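Local coordinates for protein fimbrium subunit Fim1C (PDB 4QB7) that is probably a component of the fimbrium tip, part of the surface filaments that mediate cell adhesion and biofilm formation, at residues A[96-101]-A[109-114]; A[127-132]-A[136-141]. All coordinates share one frame; numbering follows the deposited sequence.

Both contacts lie in the fimbrillin-like fold, where the chain leaves strand 90-97 of the mixed sheet, runs through strands 111-113 and 123-127 of an antiparallel sheet, and returns to the mixed sheet at strand 141-143. Contact 1 joins the first departure to the second sheet and rests on a buried tyrosine and aliphatic side chains, with a buried glutamate on the turn. Contact 2 closes the returning loop; selenomethionine fills its buried end, an amide-carboxylate bond holds its surface end, and two waters bridge the backbones. The two touch directly: I138 packs on P98 and Q109, and probable hydrogen bonds join A97 N to V141 O (3.0 Å) and K110 O to E127 N (3.2 Å).

Contact 1 of 2, residues A[96-101]-A[109-114]; sequences YAPYES and QKITLS. With SO4 (sulfate ion), chain P.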
# COMPACT_ATOMS: atom_id res chain seq x y z
N TYR A 96 10.60 5.84 8.58
CA TYR A 96 9.83 5.45 7.38
C TYR A 96 10.62 4.37 6.62
O TYR A 96 11.83 4.19 6.82
CB TYR A 96 9.53 6.69 6.46
CG TYR A 96 10.73 7.12 5.65
CD1 TYR A 96 11.74 7.88 6.22
CD2 TYR A 96 10.92 6.65 4.35
CE1 TYR A 96 12.92 8.16 5.53
CE2 TYR A 96 12.10 6.90 3.65
CZ TYR A 96 13.10 7.65 4.25
OH TYR A 96 14.25 7.95 3.57
N ALA A 97 9.94 3.68 5.73
CA ALA A 97 10.56 2.67 4.87
C ALA A 97 9.71 2.47 3.62
O ALA A 97 8.50 2.73 3.67
CB ALA A 97 10.78 1.35 5.61
N PRO A 98 10.32 2.09 2.47
CA PRO A 98 11.76 1.78 2.26
C PRO A 98 12.58 3.06 2.26
O PRO A 98 12.04 4.12 1.97
CB PRO A 98 11.75 1.07 0.90
CG PRO A 98 10.60 1.68 0.18
CD PRO A 98 9.55 1.92 1.22
N TYR A 99 13.86 2.98 2.62
CA TYR A 99 14.73 4.15 2.68
C TYR A 99 14.89 4.84 1.31
O TYR A 99 15.05 4.18 0.29
CB TYR A 99 16.08 3.72 3.22
CG TYR A 99 17.12 4.81 3.24
CD1 TYR A 99 17.17 5.74 4.28
CD2 TYR A 99 18.12 4.87 2.27
CE1 TYR A 99 18.13 6.75 4.31
CE2 TYR A 99 19.12 5.85 2.32
CZ TYR A 99 19.11 6.79 3.33
OH TYR A 99 20.09 7.75 3.38
N GLU A 100 14.90 6.18 1.32
CA GLU A 100 15.11 7.05 0.15
C GLU A 100 16.49 7.69 0.24
O GLU A 100 16.73 8.49 1.15
CB GLU A 100 14.00 8.12 0.11
CG GLU A 100 14.09 9.11 -1.03
CD GLU A 100 14.14 8.50 -2.41
OE1 GLU A 100 13.10 7.99 -2.87
OE2 GLU A 100 15.24 8.49 -3.01
N SER A 101 17.42 7.35 -0.66
CA SER A 101 18.79 7.91 -0.59
C SER A 101 18.88 9.33 -1.19
O SER A 101 19.83 10.04 -0.89
CB SER A 101 19.82 7.00 -1.25
OG SER A 101 19.55 6.84 -2.64
N GLN A 109 12.38 5.84 -4.28
CA GLN A 109 11.05 5.39 -3.88
C GLN A 109 9.92 6.32 -4.24
O GLN A 109 8.76 5.98 -3.98
CB GLN A 109 11.02 5.19 -2.35
CG GLN A 109 12.27 4.56 -1.71
CD GLN A 109 12.58 3.13 -2.15
OE1 GLN A 109 11.80 2.47 -2.86
NE2 GLN A 109 13.69 2.60 -1.67
N LYS A 110 10.22 7.49 -4.83
CA LYS A 110 9.28 8.58 -5.14
C LYS A 110 8.77 9.15 -3.81
O LYS A 110 7.60 9.51 -3.69
CB LYS A 110 8.16 8.17 -6.11
CG LYS A 110 8.65 8.00 -7.52
CD LYS A 110 7.49 7.72 -8.47
CE LYS A 110 7.93 7.68 -9.91
NZ LYS A 110 8.45 8.99 -10.39
N ILE A 111 9.68 9.23 -2.81
CA ILE A 111 9.53 9.78 -1.46
C ILE A 111 10.36 11.08 -1.39
O ILE A 111 11.55 11.06 -1.63
CB ILE A 111 9.98 8.74 -0.36
CG1 ILE A 111 9.02 7.55 -0.22
CG2 ILE A 111 10.19 9.40 1.01
CD1 ILE A 111 9.59 6.36 0.67
N THR A 112 9.71 12.19 -1.04
CA THR A 112 10.34 13.51 -0.82
C THR A 112 10.12 13.81 0.66
O THR A 112 8.99 13.69 1.16
CB THR A 112 9.75 14.57 -1.78
OG1 THR A 112 9.97 14.17 -3.12
CG2 THR A 112 10.35 15.94 -1.57
N LEU A 113 11.19 14.14 1.38
CA LEU A 113 11.09 14.40 2.81
C LEU A 113 11.07 15.89 3.11
O LEU A 113 11.59 16.71 2.33
CB LEU A 113 12.26 13.75 3.57
CG LEU A 113 12.54 12.27 3.38
CD1 LEU A 113 13.80 11.92 4.06
CD2 LEU A 113 11.43 11.42 3.96
N SER A 114 10.51 16.22 4.28
CA SER A 114 10.51 17.58 4.80
C SER A 114 11.97 17.96 5.08
O SER A 114 12.77 17.09 5.43
CB SER A 114 9.66 17.66 6.07
OG SER A 114 10.02 16.62 6.97
S SO4 P . 23.00 7.16 1.70
O1 SO4 P . 22.14 8.30 2.01
O2 SO4 P . 23.52 6.51 2.93
O3 SO4 P . 22.27 6.15 0.92
O4 SO4 P . 24.10 7.66 0.88
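With CG between its backbone N and carbonyl carbon (chi1 77°), Y96 turns its ring to I111 and L113, while E100, its CG anti to the backbone N (chi1 179°) and its chain bent at chi2, curls its carboxylate back to Q109. The contact bridges two beta-sheets of the fimbrillin-like fold: Y96 is the second-last residue of strand 90-97, and I111 and L113 belong to strand 111-113. L113 CD2 sits over one face of the Y96 ring, 4.2 Å from the centroid, a CH-pi contact offset toward the rim; I111 CD1 approaches obliquely, 3.9 Å from Y96 CD2. A tyrosine suits this place because its ring fills the apolar layer while its OH accepts from E100 N and also bonds N66. On the turn, E100 OE1 takes the backbone N of Q109 at 2.7 Å on its syn side, and E100 OE2 meets K102 N and D108 N, so backbone N-H groups satisfy a buried carboxylate. P98, after a cis peptide bond, lies against the Q109 amide, P98 CG 3.4 Å from Q109 CD. Q109 NE2 donates to Y99 O over 2.9 Å, nearly straight (164°) but from above the carbonyl plane.

Contact 2 of 2, residues A[127-132]-A[136-141]; sequences EVKTSN and DMIDLV. With SO4 (sulfate ion), chain R.
The amide of N132 and the carboxylate of D136 meet with their planes 63° apart: N132 ND2 comes from above the carboxylate plane, 2.9 Å from D136 OD1, whereas that oxygen stays close to the plane of the amide. They close a loop of the fimbrillin-like fold that leads from strand 123-127 of one sheet to strand 141-143 of another, without regular secondary structure. CG of D136 stands anti to its own carbonyl carbon (chi1 -71°), which carries the carboxylate to the facing segment, where N132 CB also comes within 3.3 Å of D136 OD2. S131 OG adds a weak bond to D136 OD2. With an alanine here in place of D136, N132 ND2 would probably lose this acceptor, the N132 amide would be freer to turn, and S131 OG would lose its weak partner. Two waters do the work that direct backbone pairing would do in a sheet. One accepts from K129 N and I138 N; the other donates to K129 O and S131 O and accepts from D136 N, serving three polar backbone positions at once. Lysine suits position K129, since its long methylene chain can lie over the D136 backbone, K129 CD 3.6 Å from D136 O and also beside I138 CG1, while K129 NZ remains 6.0 Å from D136 OD2, too far for a salt bridge. At the buried end, the bend at chi3 of selenomethionine M137 brings its CE obliquely across to V128 CG1, and the side chain also packs on L268, Y269 and F270 of strand 259-270. A sulfate, probably from the crystallisation liquor, marks the exposed end: N132 N donates to sulfate O1 over 2.8 Å, at an N-H...O angle of 163°.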
# COMPACT_ATOMS: atom_id res chain seq x y z
N GLU A 127 4.46 9.84 -4.24
CA GLU A 127 3.87 9.58 -5.55
C GLU A 127 3.78 8.08 -5.77
O GLU A 127 4.72 7.35 -5.45
CB GLU A 127 4.66 10.24 -6.69
CG GLU A 127 3.83 10.39 -7.96
CD GLU A 127 4.54 10.68 -9.27
OE1 GLU A 127 5.69 11.18 -9.25
OE2 GLU A 127 3.92 10.43 -10.33
N VAL A 128 2.64 7.62 -6.27
CA VAL A 128 2.38 6.21 -6.56
C VAL A 128 3.13 5.83 -7.85
O VAL A 128 2.98 6.50 -8.87
CB VAL A 128 0.87 5.91 -6.65
CG1 VAL A 128 0.61 4.46 -7.00
CG2 VAL A 128 0.17 6.25 -5.34
N LYS A 129 3.95 4.76 -7.77
CA LYS A 129 4.74 4.19 -8.86
C LYS A 129 3.82 3.28 -9.70
O LYS A 129 3.35 2.27 -9.20
CB LYS A 129 5.92 3.41 -8.25
CG LYS A 129 7.27 3.59 -8.92
CD LYS A 129 8.39 3.22 -7.93
CE LYS A 129 9.75 3.12 -8.58
NZ LYS A 129 10.87 3.35 -7.62
N THR A 130 3.53 3.67 -10.95
CA THR A 130 2.64 2.89 -11.85
C THR A 130 3.42 2.06 -12.90
O THR A 130 2.81 1.26 -13.59
CB THR A 130 1.65 3.82 -12.57
OG1 THR A 130 2.39 4.73 -13.38
CG2 THR A 130 0.75 4.59 -11.60
N SER A 131 4.75 2.23 -12.97
CA SER A 131 5.66 1.57 -13.90
C SER A 131 5.73 0.06 -13.67
O SER A 131 5.34 -0.41 -12.59
CB SER A 131 7.05 2.18 -13.82
OG SER A 131 7.68 1.92 -12.57
N ASN A 132 6.24 -0.68 -14.68
CA ASN A 132 6.40 -2.14 -14.74
C ASN A 132 5.07 -2.84 -14.39
O ASN A 132 5.02 -3.68 -13.51
CB ASN A 132 7.57 -2.62 -13.84
CG ASN A 132 7.83 -4.12 -13.79
OD1 ASN A 132 7.48 -4.90 -14.70
ND2 ASN A 132 8.43 -4.55 -12.69
N ASP A 136 5.94 -2.47 -9.29
CA ASP A 136 6.99 -1.71 -8.60
C ASP A 136 6.44 -0.79 -7.50
O ASP A 136 7.21 0.01 -6.96
CB ASP A 136 7.74 -0.84 -9.62
CG ASP A 136 8.64 -1.57 -10.60
OD1 ASP A 136 8.80 -2.81 -10.46
OD2 ASP A 136 9.19 -0.89 -11.51
N MSE A 137 5.13 -0.88 -7.16
CA MSE A 137 4.48 -0.02 -6.15
C MSE A 137 5.16 -0.21 -4.82
O MSE A 137 5.55 -1.32 -4.47
CB MSE A 137 2.96 -0.28 -6.04
CG MSE A 137 2.22 -0.18 -7.37
SE MSE A 137 0.35 -0.50 -7.21
CE MSE A 137 -0.26 1.21 -7.15
N ILE A 138 5.34 0.90 -4.10
CA ILE A 138 6.00 0.92 -2.81
C ILE A 138 4.99 0.70 -1.69
O ILE A 138 3.92 1.31 -1.67
CB ILE A 138 6.72 2.30 -2.68
CG1 ILE A 138 7.78 2.54 -3.80
CG2 ILE A 138 7.25 2.56 -1.27
CD1 ILE A 138 8.83 1.48 -4.01
N ASP A 139 5.33 -0.20 -0.74
CA ASP A 139 4.53 -0.43 0.46
C ASP A 139 5.14 0.49 1.53
O ASP A 139 6.06 0.08 2.26
CB ASP A 139 4.53 -1.92 0.85
CG ASP A 139 3.83 -2.27 2.15
OD1 ASP A 139 3.06 -1.42 2.67
OD2 ASP A 139 4.07 -3.41 2.67
N LEU A 140 4.71 1.78 1.54
CA LEU A 140 5.21 2.81 2.43
C LEU A 140 4.77 2.54 3.85
O LEU A 140 3.57 2.49 4.14
CB LEU A 140 4.74 4.22 1.98
CG LEU A 140 5.21 5.41 2.85
CD1 LEU A 140 6.71 5.64 2.72
CD2 LEU A 140 4.41 6.66 2.54
N VAL A 141 5.75 2.38 4.75
CA VAL A 141 5.51 2.14 6.16
C VAL A 141 6.10 3.28 6.96
O VAL A 141 7.10 3.88 6.55
CB VAL A 141 5.99 0.75 6.68
CG1 VAL A 141 5.28 -0.40 5.99
CG2 VAL A 141 7.50 0.58 6.59
S SO4 R . 6.51 0.92 -17.80
O1 SO4 R . 7.54 0.49 -16.86
O2 SO4 R . 5.14 0.81 -17.24
O3 SO4 R . 6.78 2.31 -18.16
O4 SO4 R . 6.60 0.06 -18.98
O HOH W 1 4.22 3.36 -5.23
O HOH W 2 4.44 -0.04 -10.17